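Local coordinates for intimin adherence protein (Escherichia coli O157:H7, PDB 3NCX) that mediates attachment of the bacterium to host cells as an outer-membrane adhesin, probably by binding the translocated receptor Tir through its C-terminal lectin-like domain, at residues 28-40 with 89-101. The protein carries 1 engineered substitution. Residues are numbered along the deposited sequence; the frame is centred on the assembly and turned at random.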
ATOM      1  N   LEU A  28     -10.591  -3.130  -1.854  1.00 30.03           N
ATOM      2  CA  LEU A  28      -9.289  -2.797  -1.289  1.00 28.47           C
ATOM      3  C   LEU A  28      -8.676  -4.017  -0.609  1.00 26.21           C
ATOM      4  O   LEU A  28      -9.354  -4.718   0.144  1.00 27.59           O
ATOM      5  CB  LEU A  28      -9.420  -1.650  -0.283  1.00 24.43           C
ATOM      6  CG  LEU A  28      -8.125  -1.141   0.353  1.00 21.88           C
ATOM      7  CD1 LEU A  28      -7.277  -0.415  -0.678  1.00 17.61           C
ATOM      8  CD2 LEU A  28      -8.429  -0.230   1.531  1.00 29.85           C
ATOM      9  N   PRO A  29      -7.391  -4.283  -0.883  1.00 19.05           N
ATOM     10  CA  PRO A  29      -6.696  -5.424  -0.283  1.00 21.13           C
ATOM     11  C   PRO A  29      -6.691  -5.344   1.240  1.00 23.54           C
ATOM     12  O   PRO A  29      -6.559  -4.254   1.799  1.00 19.41           O
ATOM     13  CB  PRO A  29      -5.270  -5.284  -0.820  1.00 21.85           C
ATOM     14  CG  PRO A  29      -5.416  -4.516  -2.086  1.00 19.11           C
ATOM     15  CD  PRO A  29      -6.537  -3.555  -1.837  1.00 23.71           C
ATOM     16  N   ASN A  30      -6.842  -6.488   1.897  1.00 22.81           N
ATOM     17  CA  ASN A  30      -6.777  -6.551   3.351  1.00 17.80           C
ATOM     18  C   ASN A  30      -5.383  -6.200   3.857  1.00 20.01           C
ATOM     19  O   ASN A  30      -5.233  -5.486   4.844  1.00 21.39           O
ATOM     20  CB  ASN A  30      -7.180  -7.939   3.845  1.00 24.87           C
ATOM     21  CG  ASN A  30      -6.902  -8.136   5.321  1.00 44.61           C
ATOM     22  OD1 ASN A  30      -6.842  -7.174   6.088  1.00 38.18           O
ATOM     23  ND2 ASN A  30      -6.725  -9.389   5.728  1.00 45.91           N
ATOM     24  N   ILE A  31      -4.365  -6.711   3.175  1.00 22.39           N
ATOM     25  CA  ILE A  31      -2.985  -6.393   3.523  1.00 21.52           C
ATOM     26  C   ILE A  31      -2.509  -5.175   2.737  1.00 19.62           C
ATOM     27  O   ILE A  31      -2.821  -5.024   1.556  1.00 15.70           O
ATOM     28  CB  ILE A  31      -2.042  -7.589   3.286  1.00 17.11           C
ATOM     29  CG1 ILE A  31      -2.145  -8.079   1.841  1.00 18.86           C
ATOM     30  CG2 ILE A  31      -2.370  -8.717   4.250  1.00 17.16           C
ATOM     31  CD1 ILE A  31      -1.236  -9.250   1.525  1.00 17.59           C
ATOM     32  N   TRP A  32      -1.759  -4.302   3.401  1.00 20.38           N
ATOM     33  CA  TRP A  32      -1.382  -3.032   2.800  1.00 17.41           C
ATOM     34  C   TRP A  32       0.104  -2.900   2.490  1.00 17.67           C
ATOM     35  O   TRP A  32       0.957  -3.427   3.203  1.00 22.31           O
ATOM     36  CB  TRP A  32      -1.805  -1.869   3.700  1.00 15.95           C
ATOM     37  CG  TRP A  32      -3.285  -1.674   3.802  1.00 22.04           C
ATOM     38  CD1 TRP A  32      -4.260  -2.439   3.226  1.00 18.51           C
ATOM     39  CD2 TRP A  32      -3.961  -0.640   4.525  1.00 22.55           C
ATOM     40  NE1 TRP A  32      -5.502  -1.943   3.548  1.00 20.75           N
ATOM     41  CE2 TRP A  32      -5.344  -0.839   4.347  1.00 23.38           C
ATOM     42  CE3 TRP A  32      -3.529   0.436   5.307  1.00 19.53           C
ATOM     43  CZ2 TRP A  32      -6.297  -0.005   4.922  1.00 25.03           C
ATOM     44  CZ3 TRP A  32      -4.476   1.262   5.879  1.00 20.03           C
ATOM     45  CH2 TRP A  32      -5.844   1.039   5.683  1.00 23.67           C
ATOM     46  N   LEU A  33       0.393  -2.193   1.404  1.00 15.90           N
ATOM     47  CA  LEU A  33       1.718  -1.656   1.157  1.00 16.68           C
ATOM     48  C   LEU A  33       1.657  -0.175   1.488  1.00 14.72           C
ATOM     49  O   LEU A  33       0.861   0.558   0.900  1.00 12.39           O
ATOM     50  CB  LEU A  33       2.107  -1.828  -0.308  1.00 15.41           C
ATOM     51  CG  LEU A  33       3.275  -0.942  -0.748  1.00  9.28           C
ATOM     52  CD1 LEU A  33       4.536  -1.299   0.022  1.00  9.56           C
ATOM     53  CD2 LEU A  33       3.503  -1.043  -2.247  1.00 11.35           C
ATOM     54  N   GLN A  34       2.478   0.273   2.432  1.00 16.07           N
ATOM     55  CA  GLN A  34       2.472   1.686   2.788  1.00 17.63           C
ATOM     56  C   GLN A  34       2.744   2.529   1.549  1.00 19.94           C
ATOM     57  O   GLN A  34       3.696   2.272   0.812  1.00 15.09           O
ATOM     58  CB  GLN A  34       3.501   1.999   3.874  1.00 13.82           C
ATOM     59  CG  GLN A  34       3.418   3.431   4.383  1.00 16.15           C
ATOM     60  CD  GLN A  34       4.451   3.739   5.449  1.00 22.09           C
ATOM     61  OE1 GLN A  34       4.177   4.469   6.402  1.00 16.87           O
ATOM     62  NE2 GLN A  34       5.649   3.189   5.288  1.00 22.34           N
ATOM     63  N   TYR A  35       1.889   3.523   1.324  1.00 20.81           N
ATOM     64  CA  TYR A  35       2.019   4.428   0.186  1.00 15.67           C
ATOM     65  C   TYR A  35       1.523   3.782  -1.100  1.00 17.59           C
ATOM     66  O   TYR A  35       1.760   4.295  -2.195  1.00 21.38           O
ATOM     67  CB  TYR A  35       3.462   4.912   0.040  1.00 16.83           C
ATOM     68  CG  TYR A  35       3.984   5.589   1.286  1.00 22.28           C
ATOM     69  CD1 TYR A  35       5.224   5.254   1.816  1.00 21.27           C
ATOM     70  CD2 TYR A  35       3.235   6.562   1.935  1.00 19.28           C
ATOM     71  CE1 TYR A  35       5.702   5.870   2.958  1.00 21.55           C
ATOM     72  CE2 TYR A  35       3.705   7.183   3.076  1.00 22.52           C
ATOM     73  CZ  TYR A  35       4.939   6.834   3.583  1.00 18.39           C
ATOM     74  OH  TYR A  35       5.411   7.449   4.718  1.00 17.49           O
ATOM     75  N   GLY A  36       0.835   2.653  -0.961  1.00 14.25           N
ATOM     76  CA  GLY A  36       0.135   2.053  -2.080  1.00 14.88           C
ATOM     77  C   GLY A  36      -1.001   2.971  -2.480  1.00 18.71           C
ATOM     78  O   GLY A  36      -1.483   3.754  -1.660  1.00 17.44           O
ATOM     79  N   GLN A  37      -1.436   2.884  -3.733  1.00 15.91           N
ATOM     80  CA  GLN A  37      -2.423   3.829  -4.247  1.00 16.05           C
ATOM     81  C   GLN A  37      -3.560   3.166  -5.018  1.00 18.16           C
ATOM     82  O   GLN A  37      -3.384   2.106  -5.621  1.00 19.74           O
ATOM     83  CB  GLN A  37      -1.732   4.879  -5.116  1.00 17.71           C
ATOM     84  CG  GLN A  37      -0.665   5.668  -4.374  1.00 19.02           C
ATOM     85  CD  GLN A  37       0.079   6.632  -5.270  1.00 14.51           C
ATOM     86  OE1 GLN A  37       0.440   6.297  -6.397  1.00 15.21           O
ATOM     87  NE2 GLN A  37       0.309   7.840  -4.774  1.00 17.29           N
ATOM     88  N   PHE A  38      -4.726   3.804  -4.996  1.00 15.91           N
ATOM     89  CA  PHE A  38      -5.899   3.281  -5.686  1.00 19.90           C
ATOM     90  C   PHE A  38      -6.918   4.374  -6.005  1.00 19.98           C
ATOM     91  O   PHE A  38      -7.017   5.374  -5.294  1.00 16.68           O
ATOM     92  CB  PHE A  38      -6.550   2.161  -4.869  1.00 17.48           C
ATOM     93  CG  PHE A  38      -6.986   2.583  -3.493  1.00 17.50           C
ATOM     94  CD1 PHE A  38      -8.307   2.915  -3.241  1.00 16.84           C
ATOM     95  CD2 PHE A  38      -6.077   2.637  -2.448  1.00 17.34           C
ATOM     96  CE1 PHE A  38      -8.712   3.299  -1.975  1.00 20.21           C
ATOM     97  CE2 PHE A  38      -6.475   3.019  -1.180  1.00 11.78           C
ATOM     98  CZ  PHE A  38      -7.794   3.351  -0.943  1.00 14.05           C
ATOM     99  N   LYS A  39      -7.673   4.171  -7.080  1.00 21.50           N
ATOM    100  CA  LYS A  39      -8.644   5.156  -7.544  1.00 22.49           C
ATOM    101  C   LYS A  39     -10.063   4.791  -7.124  1.00 20.54           C
ATOM    102  O   LYS A  39     -10.619   3.794  -7.589  1.00 18.71           O
ATOM    103  CB  LYS A  39      -8.588   5.277  -9.068  1.00 24.44           C
ATOM    104  CG  LYS A  39      -7.197   5.501  -9.634  1.00 25.81           C
ATOM    105  CD  LYS A  39      -6.792   6.964  -9.575  1.00 36.94           C
ATOM    106  CE  LYS A  39      -7.666   7.813 -10.484  1.00 43.11           C
ATOM    107  NZ  LYS A  39      -7.178   9.218 -10.566  1.00 40.70           N
ATOM    108  N   LEU A  40     -10.648   5.602  -6.248  1.00 19.37           N
ATOM    109  CA  LEU A  40     -12.053   5.454  -5.893  1.00 17.86           C
ATOM    110  C   LEU A  40     -12.928   5.979  -7.028  1.00 22.00           C
ATOM    111  O   LEU A  40     -12.697   7.073  -7.541  1.00 21.31           O
ATOM    112  CB  LEU A  40     -12.366   6.199  -4.595  1.00 19.00           C
ATOM    113  CG  LEU A  40     -11.799   5.591  -3.310  1.00 19.53           C
ATOM    114  CD1 LEU A  40     -11.997   6.533  -2.136  1.00 13.26           C
ATOM    115  CD2 LEU A  40     -12.437   4.238  -3.031  1.00 13.79           C
ATOM    116  N   TYR A  89     -17.113   6.565   2.064  1.00 21.53           N
ATOM    117  CA  TYR A  89     -16.509   5.265   1.788  1.00 22.63           C
ATOM    118  C   TYR A  89     -15.472   4.965   2.866  1.00 20.00           C
ATOM    119  O   TYR A  89     -14.496   5.696   3.011  1.00 21.36           O
ATOM    120  CB  TYR A  89     -15.852   5.247   0.406  1.00 27.80           C
ATOM    121  CG  TYR A  89     -14.964   4.045   0.174  1.00 24.47           C
ATOM    122  CD1 TYR A  89     -13.610   4.091   0.478  1.00 24.24           C
ATOM    123  CD2 TYR A  89     -15.478   2.862  -0.343  1.00 26.36           C
ATOM    124  CE1 TYR A  89     -12.793   2.995   0.274  1.00 28.42           C
ATOM    125  CE2 TYR A  89     -14.668   1.760  -0.552  1.00 28.14           C
ATOM    126  CZ  TYR A  89     -13.325   1.832  -0.241  1.00 31.73           C
ATOM    127  OH  TYR A  89     -12.512   0.739  -0.445  1.00 32.49           O
ATOM    128  N   THR A  90     -15.683   3.891   3.621  1.00 26.28           N
ATOM    129  CA  THR A  90     -14.828   3.594   4.768  1.00 26.33           C
ATOM    130  C   THR A  90     -13.669   2.651   4.447  1.00 26.08           C
ATOM    131  O   THR A  90     -13.830   1.664   3.728  1.00 20.28           O
ATOM    132  CB  THR A  90     -15.638   3.015   5.942  1.00 19.13           C
ATOM    133  OG1 THR A  90     -16.315   1.827   5.518  1.00 35.31           O
ATOM    134  CG2 THR A  90     -16.661   4.026   6.427  1.00 25.63           C
ATOM    135  N   ILE A  91     -12.499   2.970   4.993  1.00 20.67           N
ATOM    136  CA  ILE A  91     -11.317   2.135   4.837  1.00 26.55           C
ATOM    137  C   ILE A  91     -11.113   1.283   6.081  1.00 26.67           C
ATOM    138  O   ILE A  91     -10.796   1.801   7.149  1.00 26.09           O
ATOM    139  CB  ILE A  91     -10.047   2.982   4.628  1.00 29.48           C
ATOM    140  CG1 ILE A  91     -10.230   3.971   3.475  1.00 31.57           C
ATOM    141  CG2 ILE A  91      -8.852   2.082   4.365  1.00 26.80           C
ATOM    142  CD1 ILE A  91     -10.111   3.341   2.109  1.00 33.84           C
ATOM    143  N   LYS A  92     -11.300  -0.025   5.945  1.00 26.32           N
ATOM    144  CA  LYS A  92     -11.044  -0.939   7.051  1.00 29.32           C
ATOM    145  C   LYS A  92      -9.544  -1.103   7.267  1.00 27.41           C
ATOM    146  O   LYS A  92      -8.787  -1.271   6.311  1.00 27.65           O
ATOM    147  CB  LYS A  92     -11.701  -2.298   6.794  1.00 29.63           C
ATOM    148  CG  LYS A  92     -13.207  -2.301   7.007  1.00 37.74           C
ATOM    149  CD  LYS A  92     -13.548  -2.164   8.485  1.00 45.45           C
ATOM    150  CE  LYS A  92     -15.034  -1.932   8.696  1.00 45.89           C
ATOM    151  NZ  LYS A  92     -15.464  -0.616   8.149  1.00 54.68           N
ATOM    152  N   ALA A  93      -9.118  -1.038   8.525  1.00 22.70           N
ATOM    153  CA  ALA A  93      -7.711  -1.216   8.862  1.00 21.08           C
ATOM    154  C   ALA A  93      -7.236  -2.595   8.418  1.00 24.96           C
ATOM    155  O   ALA A  93      -7.985  -3.568   8.494  1.00 21.84           O
ATOM    156  CB  ALA A  93      -7.490  -1.032  10.351  1.00 23.96           C
ATOM    157  N   PRO A  94      -5.984  -2.680   7.952  1.00 19.07           N
ATOM    158  CA  PRO A  94      -5.424  -3.931   7.434  1.00 23.18           C
ATOM    159  C   PRO A  94      -5.029  -4.892   8.547  1.00 21.98           C
ATOM    160  O   PRO A  94      -4.863  -4.475   9.692  1.00 18.82           O
ATOM    161  CB  PRO A  94      -4.170  -3.458   6.699  1.00 19.75           C
ATOM    162  CG  PRO A  94      -3.739  -2.260   7.463  1.00 23.14           C
ATOM    163  CD  PRO A  94      -5.014  -1.574   7.885  1.00 24.67           C
ATOM    164  N   SER A  95      -4.888  -6.171   8.209  1.00 19.59           N
ATOM    165  CA  SER A  95      -4.336  -7.140   9.144  1.00 18.01           C
ATOM    166  C   SER A  95      -2.896  -6.749   9.444  1.00 20.26           C
ATOM    167  O   SER A  95      -2.445  -6.823  10.585  1.00 27.37           O
ATOM    168  CB  SER A  95      -4.396  -8.553   8.562  1.00 23.49           C
ATOM    169  OG  SER A  95      -3.701  -8.632   7.332  1.00 26.31           O
ATOM    170  N   TYR A  96      -2.180  -6.325   8.406  1.00 22.70           N
ATOM    171  CA  TYR A  96      -0.839  -5.775   8.571  1.00 20.19           C
ATOM    172  C   TYR A  96      -0.474  -4.849   7.416  1.00 20.96           C
ATOM    173  O   TYR A  96      -1.046  -4.939   6.328  1.00 16.45           O
ATOM    174  CB  TYR A  96       0.207  -6.888   8.713  1.00 15.62           C
ATOM    175  CG  TYR A  96       0.466  -7.689   7.454  1.00 18.70           C
ATOM    176  CD1 TYR A  96       1.251  -7.176   6.426  1.00 25.77           C
ATOM    177  CD2 TYR A  96      -0.052  -8.970   7.303  1.00 22.15           C
ATOM    178  CE1 TYR A  96       1.497  -7.911   5.277  1.00 22.11           C
ATOM    179  CE2 TYR A  96       0.191  -9.711   6.160  1.00 23.31           C
ATOM    180  CZ  TYR A  96       0.966  -9.177   5.151  1.00 23.24           C
ATOM    181  OH  TYR A  96       1.207  -9.914   4.013  1.00 17.25           O
ATOM    182  N   MET A  97       0.476  -3.955   7.662  1.00 18.83           N
ATOM    183  CA  MET A  97       0.960  -3.051   6.630  1.00 16.88           C
ATOM    184  C   MET A  97       2.481  -3.079   6.573  1.00 16.43           C
ATOM    185  O   MET A  97       3.148  -3.131   7.606  1.00 18.40           O
ATOM    186  CB  MET A  97       0.471  -1.625   6.884  1.00 19.72           C
ATOM    187  CG  MET A  97       0.898  -0.635   5.818  1.00 14.07           C
ATOM    188  SD  MET A  97       0.603   1.071   6.306  1.00 16.03           S
ATOM    189  CE  MET A  97       1.652   1.191   7.753  1.00 22.13           C
ATOM    190  N   ILE A  98       3.024  -3.044   5.361  1.00 19.80           N
ATOM    191  CA  ILE A  98       4.468  -3.111   5.165  1.00 18.53           C
ATOM    192  C   ILE A  98       5.092  -1.724   5.024  1.00 18.72           C
ATOM    193  O   ILE A  98       4.627  -0.897   4.236  1.00 22.50           O
ATOM    194  CB  ILE A  98       4.825  -3.986   3.943  1.00 15.55           C
ATOM    195  CG1 ILE A  98       5.398  -5.327   4.401  1.00 21.66           C
ATOM    196  CG2 ILE A  98       5.811  -3.280   3.031  1.00 23.38           C
ATOM    197  CD1 ILE A  98       4.442  -6.143   5.235  1.00 24.08           C
ATOM    198  N   LYS A  99       6.138  -1.475   5.806  1.00 18.38           N
ATOM    199  CA  LYS A  99       6.867  -0.215   5.739  1.00 20.35           C
ATOM    200  C   LYS A  99       8.271  -0.452   5.203  1.00 18.63           C
ATOM    201  O   LYS A  99       8.879  -1.487   5.466  1.00 20.29           O
ATOM    202  CB  LYS A  99       6.961   0.441   7.118  1.00 27.63           C
ATOM    203  CG  LYS A  99       5.640   0.907   7.701  1.00 23.34           C
ATOM    204  CD  LYS A  99       5.868   1.672   8.998  1.00 27.39           C
ATOM    205  CE  LYS A  99       4.553   2.062   9.655  1.00 40.13           C
ATOM    206  NZ  LYS A  99       4.764   2.807  10.929  1.00 36.47           N
ATOM    207  N   VAL A 100       8.785   0.515   4.455  1.00 18.11           N
ATOM    208  CA  VAL A 100      10.132   0.410   3.918  1.00 18.64           C
ATOM    209  C   VAL A 100      11.024   1.494   4.511  1.00 20.90           C
ATOM    210  O   VAL A 100      10.896   2.671   4.171  1.00 19.60           O
ATOM    211  CB  VAL A 100      10.141   0.524   2.382  1.00 16.20           C
ATOM    212  CG1 VAL A 100      11.535   0.255   1.841  1.00 12.26           C
ATOM    213  CG2 VAL A 100       9.138  -0.442   1.774  1.00 15.38           C
ATOM    214  N   ASP A 101      11.917   1.091   5.408  1.00 18.55           N
ATOM    215  CA  ASP A 101      12.885   2.009   5.988  1.00 16.12           C
ATOM    216  C   ASP A 101      14.174   1.999   5.175  1.00 15.28           C
ATOM    217  O   ASP A 101      14.190   1.541   4.034  1.00 16.07           O
ATOM    218  CB  ASP A 101      13.161   1.656   7.451  1.00 21.88           C
ATOM    219  CG  ASP A 101      12.060   2.138   8.383  1.00 30.53           C
ATOM    220  OD1 ASP A 101      10.995   1.488   8.440  1.00 24.74           O
ATOM    221  OD2 ASP A 101      12.263   3.168   9.062  1.00 37.86           O
TER
HETATM  222  O   HOH W   1      -8.418  -4.976   6.228  1.00 26.19           O
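W32 lays one face of its indole over the ring of P94, whose CD stands 3.3 Å from the centroid of the six-membered ring, almost on its normal: a CH-pi contact. With W32 CG anti to the carbonyl carbon (chi1 -68°), the indole has I91 beside its six-membered ring, where W32 CZ2 meets I91 CG2 at 3.3 Å, obliquely to the ring. W32 NE1 reaches P29 O, in the ring plane, through a weak hydrogen bond. Beyond the indole, I91 CD1 comes to the edge of the F38 ring, and L40 CD2 sits over the Y89 face, 3.7 Å from its centroid.

Through W32 and L33 the backbone runs parallel to M97 and I98. W32 N donates to Y96 O (3.1 Å), I98 N to W32 O and Q34 N to I98 O (3.0 Å), so strand 32-33 forms an edge of the small mixed sheet that continues through 97-103 to 184-188. I31 CG2 lies over the Y96 ring, whose hydroxyl is hydrogen-bonded to V123 O. N30 OD1 accepts S95 N (3.1 Å) and a water that also donates to A93 O.

A chain from the Ig-like region thus probably lends an edge strand to the sheet of the lectin-like part; directional backbone bonds fix its register, while the indole closes an apolar contact with P94 and I91.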